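PDB 3QR0: phospholipase C-beta (PLC-beta) from Sepia officinalis, which belongs to the phospholipase C-beta family and joins PH, EF-hand-like, TIM-barrel and C2 domains in a single chain that binds a calcium ion. Local coordinates for residues 51-56 with 163-168; 365-370 with 412-417; 467-472 with 519-524. One frame throughout, in Å; residues are numbered along the deposited sequence.

Contact 1 (51-56 with 163-168); sequences FLYWKI and TTVEME
Thr164 meets the outer end of Tyr53, and the two side chains stand roughly at right angles. Its CB comes closest, 4.0 Å from Tyr53 OH, while its carbonyl oxygen comes to 3.9 Å from Tyr53 CE1. The hydroxyl OG1 of Thr164 is near Tyr53 CE2 but is hydrogen-bonded to Phe160 O of its own helix. Val165 comes next and makes most of the contact. Its CA sits over one face of the Tyr53 ring, 4.1 Å above the plane and displaced toward the rim. With CG1 anti to the backbone N (chi1 -179°), CG2 is the branch that reaches the base of the tyrosine, 3.8 Å from Tyr53 CG. The same methyl group lies 4.3 Å from Phe51 CB, and so touches both Phe51 and Tyr53, alternate residues on one face of strand 51-54. The carbonyl of Val165 has Lys55 NZ at 4.3 Å, too long for a bond, and is hydrogen-bonded instead to Thr62 OG1, in the loop leading into strand 63-66. Glu166, pointing away from the strand, forms salt bridges with Lys179 and Arg161. The end of helix 151-165, in the EF-hand-like part, is thus laid against the second strand from the edge of the PH-domain sheet, between 39-45 and 63-66. No hydrogen bond joins the two segments directly; the junction rests on van der Waals packing over 234 Å², while Thr164 OG1, Val165 O and the Glu166 carboxylate have polar partners elsewhere.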
loop_
_atom_site.group_PDB
_atom_site.type_symbol
_atom_site.label_atom_id
_atom_site.label_comp_id
_atom_site.label_asym_id
_atom_site.label_seq_id
_atom_site.Cartn_x
_atom_site.Cartn_y
_atom_site.Cartn_z
ATOM N N PHE A 51 -10.696 5.438 -15.693
ATOM C CA PHE A 51 -9.927 6.367 -16.515
ATOM C C PHE A 51 -10.560 7.741 -16.549
ATOM O O PHE A 51 -11.785 7.860 -16.570
ATOM C CB PHE A 51 -9.856 5.869 -17.963
ATOM C CG PHE A 51 -9.205 4.529 -18.120
ATOM C CD1 PHE A 51 -7.825 4.412 -18.117
ATOM C CD2 PHE A 51 -9.973 3.385 -18.297
ATOM C CE1 PHE A 51 -7.212 3.168 -18.265
ATOM C CE2 PHE A 51 -9.372 2.137 -18.444
ATOM C CZ PHE A 51 -7.992 2.030 -18.432
ATOM N N LEU A 52 -9.713 8.766 -16.542
ATOM C CA LEU A 52 -10.067 10.081 -17.054
ATOM C C LEU A 52 -9.598 10.103 -18.499
ATOM O O LEU A 52 -8.495 9.638 -18.792
ATOM C CB LEU A 52 -9.332 11.186 -16.295
ATOM C CG LEU A 52 -9.754 11.463 -14.857
ATOM C CD1 LEU A 52 -8.828 12.499 -14.234
ATOM C CD2 LEU A 52 -11.179 11.944 -14.840
ATOM N N TYR A 53 -10.415 10.626 -19.404
ATOM C CA TYR A 53 -9.999 10.708 -20.802
ATOM C C TYR A 53 -10.549 11.945 -21.494
ATOM O O TYR A 53 -11.556 12.521 -21.066
ATOM C CB TYR A 53 -10.361 9.425 -21.568
ATOM C CG TYR A 53 -11.840 9.170 -21.788
ATOM C CD1 TYR A 53 -12.444 9.473 -23.004
ATOM C CD2 TYR A 53 -12.628 8.600 -20.789
ATOM C CE1 TYR A 53 -13.801 9.223 -23.220
ATOM C CE2 TYR A 53 -13.986 8.348 -20.993
ATOM C CZ TYR A 53 -14.562 8.661 -22.213
ATOM O OH TYR A 53 -15.903 8.421 -22.423
ATOM N N TRP A 54 -9.853 12.355 -22.549
ATOM C CA TRP A 54 -10.210 13.544 -23.314
ATOM C C TRP A 54 -9.509 13.520 -24.670
ATOM O O TRP A 54 -8.470 12.869 -24.840
ATOM C CB TRP A 54 -9.839 14.819 -22.546
ATOM C CG TRP A 54 -8.358 15.011 -22.350
ATOM C CD1 TRP A 54 -7.520 15.773 -23.121
ATOM C CD2 TRP A 54 -7.540 14.437 -21.322
ATOM N NE1 TRP A 54 -6.237 15.708 -22.634
ATOM C CE2 TRP A 54 -6.220 14.896 -21.531
ATOM C CE3 TRP A 54 -7.794 13.583 -20.240
ATOM C CZ2 TRP A 54 -5.155 14.524 -20.703
ATOM C CZ3 TRP A 54 -6.734 13.218 -19.418
ATOM C CH2 TRP A 54 -5.429 13.691 -19.658
ATOM N N LYS A 55 -10.087 14.220 -25.635
ATOM C CA LYS A 55 -9.513 14.288 -26.969
ATOM C C LYS A 55 -8.857 15.640 -27.180
ATOM O O LYS A 55 -9.382 16.666 -26.749
ATOM C CB LYS A 55 -10.585 14.035 -28.026
ATOM C CG LYS A 55 -11.038 12.586 -28.058
ATOM C CD LYS A 55 -12.037 12.312 -29.172
ATOM C CE LYS A 55 -12.307 10.818 -29.307
ATOM N NZ LYS A 55 -12.761 10.204 -28.024
ATOM N N ILE A 56 -7.690 15.621 -27.817
ATOM C CA ILE A 56 -7.019 16.828 -28.269
ATOM C C ILE A 56 -7.151 16.865 -29.790
ATOM O O ILE A 56 -6.799 15.902 -30.481
ATOM C CB ILE A 56 -5.532 16.846 -27.862
ATOM C CG1 ILE A 56 -5.381 16.931 -26.337
ATOM C CG2 ILE A 56 -4.801 18.013 -28.537
ATOM C CD1 ILE A 56 -5.873 18.239 -25.728
ATOM N N THR A 163 -13.777 0.416 -25.314
ATOM C CA THR A 163 -15.117 0.837 -25.730
ATOM C C THR A 163 -15.485 2.274 -25.328
ATOM O O THR A 163 -16.565 2.748 -25.668
ATOM C CB THR A 163 -16.197 -0.126 -25.195
ATOM O OG1 THR A 163 -16.196 -0.125 -23.759
ATOM C CG2 THR A 163 -15.950 -1.534 -25.715
ATOM N N THR A 164 -14.602 2.965 -24.608
ATOM C CA THR A 164 -14.842 4.372 -24.262
ATOM C C THR A 164 -13.694 5.261 -24.728
ATOM O O THR A 164 -13.899 6.150 -25.549
ATOM C CB THR A 164 -15.093 4.565 -22.746
ATOM O OG1 THR A 164 -13.885 4.321 -22.012
ATOM C CG2 THR A 164 -16.185 3.623 -22.262
ATOM N N VAL A 165 -12.489 5.010 -24.223
ATOM C CA VAL A 165 -11.327 5.839 -24.563
ATOM C C VAL A 165 -10.916 5.681 -26.025
ATOM O O VAL A 165 -10.717 6.673 -26.732
ATOM C CB VAL A 165 -10.104 5.507 -23.684
ATOM C CG1 VAL A 165 -8.921 6.400 -24.058
ATOM C CG2 VAL A 165 -10.447 5.653 -22.210
ATOM N N GLU A 166 -10.791 4.433 -26.470
ATOM C CA GLU A 166 -10.253 4.124 -27.801
ATOM C C GLU A 166 -11.307 4.036 -28.898
ATOM O O GLU A 166 -10.961 3.905 -30.072
ATOM C CB GLU A 166 -9.486 2.800 -27.766
ATOM C CG GLU A 166 -8.396 2.729 -26.707
ATOM C CD GLU A 166 -7.323 3.785 -26.889
ATOM O OE1 GLU A 166 -7.061 4.178 -28.046
ATOM O OE2 GLU A 166 -6.740 4.214 -25.873
ATOM N N MET A 167 -12.582 4.101 -28.528
ATOM C CA MET A 167 -13.657 3.909 -29.497
ATOM C C MET A 167 -13.757 5.100 -30.447
ATOM O O MET A 167 -13.677 6.256 -30.022
ATOM C CB MET A 167 -14.994 3.670 -28.792
ATOM C CG MET A 167 -16.092 3.199 -29.733
ATOM S SD MET A 167 -17.428 2.342 -28.889
ATOM C CE MET A 167 -18.255 3.708 -28.068
ATOM N N GLU A 168 -13.927 4.796 -31.733
ATOM C CA GLU A 168 -13.972 5.799 -32.799
ATOM C C GLU A 168 -15.202 5.565 -33.669
ATOM O O GLU A 168 -15.212 4.654 -34.499
ATOM C CB GLU A 168 -12.699 5.708 -33.653
ATOM C CG GLU A 168 -12.649 6.656 -34.859
ATOM C CD GLU A 168 -11.367 6.515 -35.674
ATOM O OE1 GLU A 168 -10.608 5.542 -35.445
ATOM O OE2 GLU A 168 -11.122 7.377 -36.550
#

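Contact 2 (365-370 with 412-417); sequences RCLELD and VILSFE. With CA (calcium ion), chain B.
Residues 366-370 and 412-417 run side by side as parallel strands, their axes 4.6 Å apart at closest and 24° from parallel, joined by five backbone hydrogen bonds from Ile413 N to Arg365 O through Glu417 N to Leu369 O. The shortest, Ser415 N to Leu367 O, is 2.7 Å. On one face apolar side chains lie in pairs: Leu367 CD1 is 3.7 Å from Leu414 CD2, and Leu369 CD2 touches Phe416 CZ at 4.2 Å, under helix 393-403. At the start, Val412 CG2 sits over the guanidinium of Arg365, whose NH1 is held by Ala404 O. The other face carries Cys366 against Ile413 and then the calcium site. Glu368, with CG anti to the backbone N (chi1 -174°) and an extended chain, places OE2 2.4 Å from the calcium ion. Glu417 OE1 binds at 2.4 Å, and Asp370 uses both carboxylate oxygens, OD2 at 2.5 Å. Two waters and Asn339 complete the shell. A further water links Glu368 OE2 to Ser415 OG, which also bonds Lys469 NZ. Behind the metal, Arg570 salt-bridges Glu368 OE1, Tyr341 OH bonds Asp370 OD2, and Thr503 OG1 and His419 NE2 hold Glu417 OE2. Glu417 OE1 stands 3.4 Å from both Glu368 OE2 and Asp370 OD1 without hydrogen bonding; carboxylates this close are consistent with calcium and Arg570 together offsetting their repulsion.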
loop_
_atom_site.group_PDB
_atom_site.type_symbol
_atom_site.label_atom_id
_atom_site.label_comp_id
_atom_site.label_asym_id
_atom_site.label_seq_id
_atom_site.Cartn_x
_atom_site.Cartn_y
_atom_site.Cartn_z
ATOM N N ARG A 365 0.489 7.595 9.212
ATOM C CA ARG A 365 -0.078 8.382 10.322
ATOM C C ARG A 365 0.958 9.139 11.154
ATOM O O ARG A 365 0.603 10.065 11.884
ATOM C CB ARG A 365 -0.895 7.485 11.263
ATOM C CG ARG A 365 -2.081 6.765 10.609
ATOM C CD ARG A 365 -3.214 7.724 10.231
ATOM N NE ARG A 365 -2.993 8.289 8.909
ATOM C CZ ARG A 365 -3.611 9.350 8.402
ATOM N NH1 ARG A 365 -4.537 10.015 9.087
ATOM N NH2 ARG A 365 -3.290 9.747 7.179
ATOM N N CYS A 366 2.222 8.746 11.078
ATOM C CA CYS A 366 3.249 9.344 11.921
ATOM C C CYS A 366 4.362 9.898 11.045
ATOM O O CYS A 366 4.959 9.168 10.248
ATOM C CB CYS A 366 3.802 8.328 12.919
ATOM S SG CYS A 366 5.043 9.012 14.084
ATOM N N LEU A 367 4.619 11.191 11.201
ATOM C CA LEU A 367 5.542 11.930 10.352
ATOM C C LEU A 367 6.615 12.570 11.203
ATOM O O LEU A 367 6.441 12.735 12.417
ATOM C CB LEU A 367 4.804 13.040 9.603
ATOM C CG LEU A 367 3.440 12.719 9.001
ATOM C CD1 LEU A 367 2.801 14.003 8.476
ATOM C CD2 LEU A 367 3.551 11.678 7.904
ATOM N N GLU A 368 7.714 12.955 10.563
ATOM C CA GLU A 368 8.795 13.631 11.254
ATOM C C GLU A 368 9.076 15.005 10.650
ATOM O O GLU A 368 9.104 15.166 9.427
ATOM C CB GLU A 368 10.052 12.777 11.217
ATOM C CG GLU A 368 11.202 13.334 12.051
ATOM C CD GLU A 368 12.331 12.345 12.212
ATOM O OE1 GLU A 368 12.253 11.257 11.605
ATOM O OE2 GLU A 368 13.305 12.652 12.933
ATOM N N LEU A 369 9.276 15.981 11.527
ATOM C CA LEU A 369 9.609 17.345 11.148
ATOM C C LEU A 369 10.857 17.746 11.931
ATOM O O LEU A 369 10.810 17.862 13.162
ATOM C CB LEU A 369 8.451 18.302 11.472
ATOM C CG LEU A 369 7.111 18.180 10.720
ATOM C CD1 LEU A 369 6.342 16.900 11.062
ATOM C CD2 LEU A 369 6.228 19.393 11.013
ATOM N N ASP A 370 11.970 17.922 11.217
ATOM C CA ASP A 370 13.230 18.385 11.805
ATOM C C ASP A 370 13.275 19.898 11.688
ATOM O O ASP A 370 13.530 20.434 10.602
ATOM C CB ASP A 370 14.440 17.798 11.064
ATOM C CG ASP A 370 14.656 16.323 11.338
ATOM O OD1 ASP A 370 13.805 15.665 11.973
ATOM O OD2 ASP A 370 15.696 15.796 10.891
ATOM N N VAL A 412 -3.134 11.372 13.605
ATOM C CA VAL A 412 -1.805 11.587 13.074
ATOM C C VAL A 412 -0.904 12.014 14.219
ATOM O O VAL A 412 -1.325 12.748 15.104
ATOM C CB VAL A 412 -1.823 12.643 11.949
ATOM C CG1 VAL A 412 -0.408 13.171 11.646
ATOM C CG2 VAL A 412 -2.468 12.055 10.700
ATOM N N ILE A 413 0.324 11.515 14.217
ATOM C CA ILE A 413 1.319 11.897 15.212
ATOM C C ILE A 413 2.471 12.585 14.486
ATOM O O ILE A 413 3.029 12.041 13.533
ATOM C CB ILE A 413 1.837 10.668 15.994
ATOM C CG1 ILE A 413 0.696 10.006 16.773
ATOM C CG2 ILE A 413 2.948 11.084 16.958
ATOM C CD1 ILE A 413 0.989 8.556 17.225
ATOM N N LEU A 414 2.812 13.792 14.922
ATOM C CA LEU A 414 3.927 14.525 14.339
ATOM C C LEU A 414 5.114 14.470 15.284
ATOM O O LEU A 414 5.055 14.979 16.400
ATOM C CB LEU A 414 3.545 15.977 14.066
ATOM C CG LEU A 414 2.306 16.196 13.194
ATOM C CD1 LEU A 414 2.084 17.683 12.976
ATOM C CD2 LEU A 414 2.432 15.471 11.862
ATOM N N SER A 415 6.184 13.832 14.826
ATOM C CA SER A 415 7.416 13.712 15.589
ATOM C C SER A 415 8.291 14.925 15.288
ATOM O O SER A 415 8.851 15.044 14.190
ATOM C CB SER A 415 8.137 12.404 15.234
ATOM O OG SER A 415 9.369 12.289 15.930
ATOM N N PHE A 416 8.374 15.835 16.257
ATOM C CA PHE A 416 9.217 17.019 16.160
ATOM C C PHE A 416 10.623 16.713 16.672
ATOM O O PHE A 416 10.801 16.270 17.803
ATOM C CB PHE A 416 8.637 18.178 16.976
ATOM C CG PHE A 416 7.533 18.931 16.280
ATOM C CD1 PHE A 416 7.657 20.288 16.023
ATOM C CD2 PHE A 416 6.367 18.285 15.886
ATOM C CE1 PHE A 416 6.630 20.993 15.380
ATOM C CE2 PHE A 416 5.344 18.975 15.242
ATOM C CZ PHE A 416 5.475 20.331 14.993
ATOM N N GLU A 417 11.619 16.944 15.828
ATOM C CA GLU A 417 12.999 17.009 16.277
ATOM C C GLU A 417 13.319 18.498 16.290
ATOM O O GLU A 417 13.549 19.109 15.248
ATOM C CB GLU A 417 13.915 16.238 15.336
ATOM C CG GLU A 417 15.293 15.987 15.892
ATOM C CD GLU A 417 16.249 15.469 14.836
ATOM O OE1 GLU A 417 15.956 14.417 14.231
ATOM O OE2 GLU A 417 17.289 16.120 14.610
HETATM CA CA CA B . 15.308 13.605 12.097
HETATM O O HOH W 1 11.754 13.074 15.462
HETATM O O HOH W 2 17.697 13.375 11.564
HETATM O O HOH W 3 16.106 11.325 12.406
#

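Contact 3 (467-472 with 519-524); sequences LIKNKK and NYIQPV
The seam between the X and Y halves of the TIM barrel passes through this contact, where Leu467 and Lys469 of strand 466-469 face Ile521 and Pro523 at the start of the Y-half sheet. Ile521 holds CG2 anti to its N (chi1 -41°), which turns CG1 to Leu467 and CG2 to Lys469. Leu467 CD2 approaches Ile521 CG1 to 3.7 Å, and the same methyl lies at the edge of the Tyr520 ring. Lys469 CB touches Ile521 CG2 at 3.8 Å. The pyrrolidine ring of Pro523 abuts the next backbone carbonyl, with CD 3.1 Å from Asn470 O. Lys472 CD comes 3.5 Å from Gln522 CD, the two side chains crossing at about a right angle. No direct hydrogen bond crosses the contact; two waters bridge the backbones. One accepts from Asn519 N and, at 3.0 Å, from Ile521 N, and lies 2.9 Å from Ile468 O. The second accepts from Lys472 N and donates to Pro523 O, 2.8 Å away, with a weak bond from Gln522 NE2. Lys469 NZ goes back to Ser415 OG in the neighbouring strand, while Lys472 NZ stays by the chain leading into 519-524, on Ser515 O and Val518 O. Strand 412-418 flanks 466-469 through backbone hydrogen bonds, strand 540-545 receives Lys469 and Ile521 on Met541, and helix 512-515 packs against Ile468 and Asn470 through Met514.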
loop_
_atom_site.group_PDB
_atom_site.type_symbol
_atom_site.label_atom_id
_atom_site.label_comp_id
_atom_site.label_asym_id
_atom_site.label_seq_id
_atom_site.Cartn_x
_atom_site.Cartn_y
_atom_site.Cartn_z
ATOM N N LEU A 467 -1.619 14.827 16.881
ATOM C CA LEU A 467 -0.894 14.855 18.147
ATOM C C LEU A 467 0.542 15.289 17.918
ATOM O O LEU A 467 1.159 14.924 16.909
ATOM C CB LEU A 467 -0.922 13.487 18.831
ATOM C CG LEU A 467 -2.262 13.117 19.465
ATOM C CD1 LEU A 467 -3.191 12.547 18.414
ATOM C CD2 LEU A 467 -2.066 12.123 20.612
ATOM N N ILE A 468 1.061 16.077 18.854
ATOM C CA ILE A 468 2.416 16.592 18.772
ATOM C C ILE A 468 3.321 15.833 19.723
ATOM O O ILE A 468 3.073 15.804 20.927
ATOM C CB ILE A 468 2.501 18.089 19.154
ATOM C CG1 ILE A 468 1.517 18.921 18.326
ATOM C CG2 ILE A 468 3.931 18.598 18.956
ATOM C CD1 ILE A 468 1.726 18.820 16.834
ATOM N N LYS A 469 4.373 15.241 19.165
ATOM C CA LYS A 469 5.427 14.597 19.937
ATOM C C LYS A 469 6.626 15.541 19.973
ATOM O O LYS A 469 7.302 15.754 18.962
ATOM C CB LYS A 469 5.805 13.252 19.312
ATOM C CG LYS A 469 7.068 12.604 19.878
ATOM C CD LYS A 469 7.481 11.392 19.054
ATOM C CE LYS A 469 8.946 11.029 19.267
ATOM N NZ LYS A 469 9.892 12.122 18.858
ATOM N N ASN A 470 6.865 16.114 21.148
ATOM C CA ASN A 470 7.948 17.061 21.373
ATOM C C ASN A 470 8.308 17.029 22.847
ATOM O O ASN A 470 7.463 16.704 23.685
ATOM C CB ASN A 470 7.510 18.470 20.966
ATOM C CG ASN A 470 8.663 19.459 20.911
ATOM O OD1 ASN A 470 9.247 19.686 19.852
ATOM N ND2 ASN A 470 8.991 20.061 22.052
ATOM N N LYS A 471 9.557 17.356 23.164
ATOM C CA LYS A 471 9.983 17.456 24.556
ATOM C C LYS A 471 9.048 18.407 25.295
ATOM O O LYS A 471 8.566 19.385 24.715
ATOM C CB LYS A 471 11.423 17.969 24.656
ATOM C CG LYS A 471 12.479 16.982 24.171
ATOM C CD LYS A 471 13.812 17.673 23.874
ATOM C CE LYS A 471 14.492 18.184 25.132
ATOM N NZ LYS A 471 15.887 18.655 24.840
ATOM N N LYS A 472 8.764 18.092 26.555
ATOM C CA LYS A 472 8.037 19.007 27.426
ATOM C C LYS A 472 9.053 19.780 28.251
ATOM O O LYS A 472 10.250 19.482 28.206
ATOM C CB LYS A 472 7.039 18.260 28.317
ATOM C CG LYS A 472 5.776 17.831 27.569
ATOM C CD LYS A 472 4.674 17.330 28.502
ATOM C CE LYS A 472 3.870 18.467 29.118
ATOM N NZ LYS A 472 2.964 19.136 28.143
ATOM N N ASN A 519 0.923 16.076 25.026
ATOM C CA ASN A 519 0.126 15.413 26.062
ATOM C C ASN A 519 0.331 13.899 26.080
ATOM O O ASN A 519 1.064 13.398 26.925
ATOM C CB ASN A 519 -1.364 15.789 25.958
ATOM C CG ASN A 519 -1.839 15.944 24.522
ATOM O OD1 ASN A 519 -1.871 14.981 23.766
ATOM N ND2 ASN A 519 -2.220 17.163 24.148
ATOM N N TYR A 520 -0.296 13.178 25.151
ATOM C CA TYR A 520 -0.283 11.713 25.197
ATOM C C TYR A 520 0.977 11.089 24.613
ATOM O O TYR A 520 1.272 9.924 24.888
ATOM C CB TYR A 520 -1.518 11.140 24.494
ATOM C CG TYR A 520 -2.788 11.501 25.218
ATOM C CD1 TYR A 520 -3.068 10.961 26.468
ATOM C CD2 TYR A 520 -3.694 12.404 24.668
ATOM C CE1 TYR A 520 -4.218 11.299 27.149
ATOM C CE2 TYR A 520 -4.848 12.747 25.335
ATOM C CZ TYR A 520 -5.108 12.196 26.580
ATOM O OH TYR A 520 -6.256 12.536 27.248
ATOM N N ILE A 521 1.712 11.850 23.805
ATOM C CA ILE A 521 2.900 11.324 23.148
ATOM C C ILE A 521 4.104 12.109 23.621
ATOM O O ILE A 521 4.700 12.872 22.860
ATOM C CB ILE A 521 2.799 11.383 21.600
ATOM C CG1 ILE A 521 1.400 10.990 21.113
ATOM C CG2 ILE A 521 3.855 10.473 20.979
ATOM C CD1 ILE A 521 0.989 9.570 21.443
ATOM N N GLN A 522 4.458 11.922 24.888
ATOM C CA GLN A 522 5.550 12.666 25.489
ATOM C C GLN A 522 6.852 11.880 25.390
ATOM O O GLN A 522 6.998 10.852 26.039
ATOM C CB GLN A 522 5.249 12.988 26.954
ATOM C CG GLN A 522 6.276 13.903 27.574
ATOM C CD GLN A 522 6.063 14.119 29.054
ATOM O OE1 GLN A 522 4.962 13.918 29.578
ATOM N NE2 GLN A 522 7.125 14.537 29.742
ATOM N N PRO A 523 7.811 12.371 24.585
ATOM C CA PRO A 523 9.083 11.671 24.463
ATOM C C PRO A 523 9.968 11.914 25.675
ATOM O O PRO A 523 10.197 13.063 26.044
ATOM C CB PRO A 523 9.705 12.286 23.206
ATOM C CG PRO A 523 9.132 13.656 23.129
ATOM C CD PRO A 523 7.816 13.653 23.864
ATOM N N VAL A 524 10.448 10.836 26.284
ATOM C CA VAL A 524 11.329 10.923 27.442
ATOM C C VAL A 524 12.557 10.051 27.230
ATOM O O VAL A 524 12.532 9.101 26.442
ATOM C CB VAL A 524 10.618 10.483 28.748
ATOM C CG1 VAL A 524 9.408 11.372 29.031
ATOM C CG2 VAL A 524 10.210 9.009 28.681
HETATM O O HOH W 4 1.107 14.593 22.640
HETATM O O HOH W 5 9.403 15.371 27.487
#

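Overall arrangement
Contact 1 comes first along the chain and stands apart, its centre about 42 Å from that of contact 2 and about 51 Å from that of contact 3. It joins the PH domain to the EF-hand-like region, whereas the other two belong to the TIM barrel. Contacts 2 and 3 lie about 10 Å apart, centre to centre, and share a sheet: strand 412-418 pairs with 366-372 on one side and 466-469 on the other. Contact 3 then carries the barrel wall from 466-469 to strand 522-523 of the Y half. Strand 412-418, which carries Glu417, is next to the seam strand 466-469, and 366-372, with Glu368 and Asp370, is one further in.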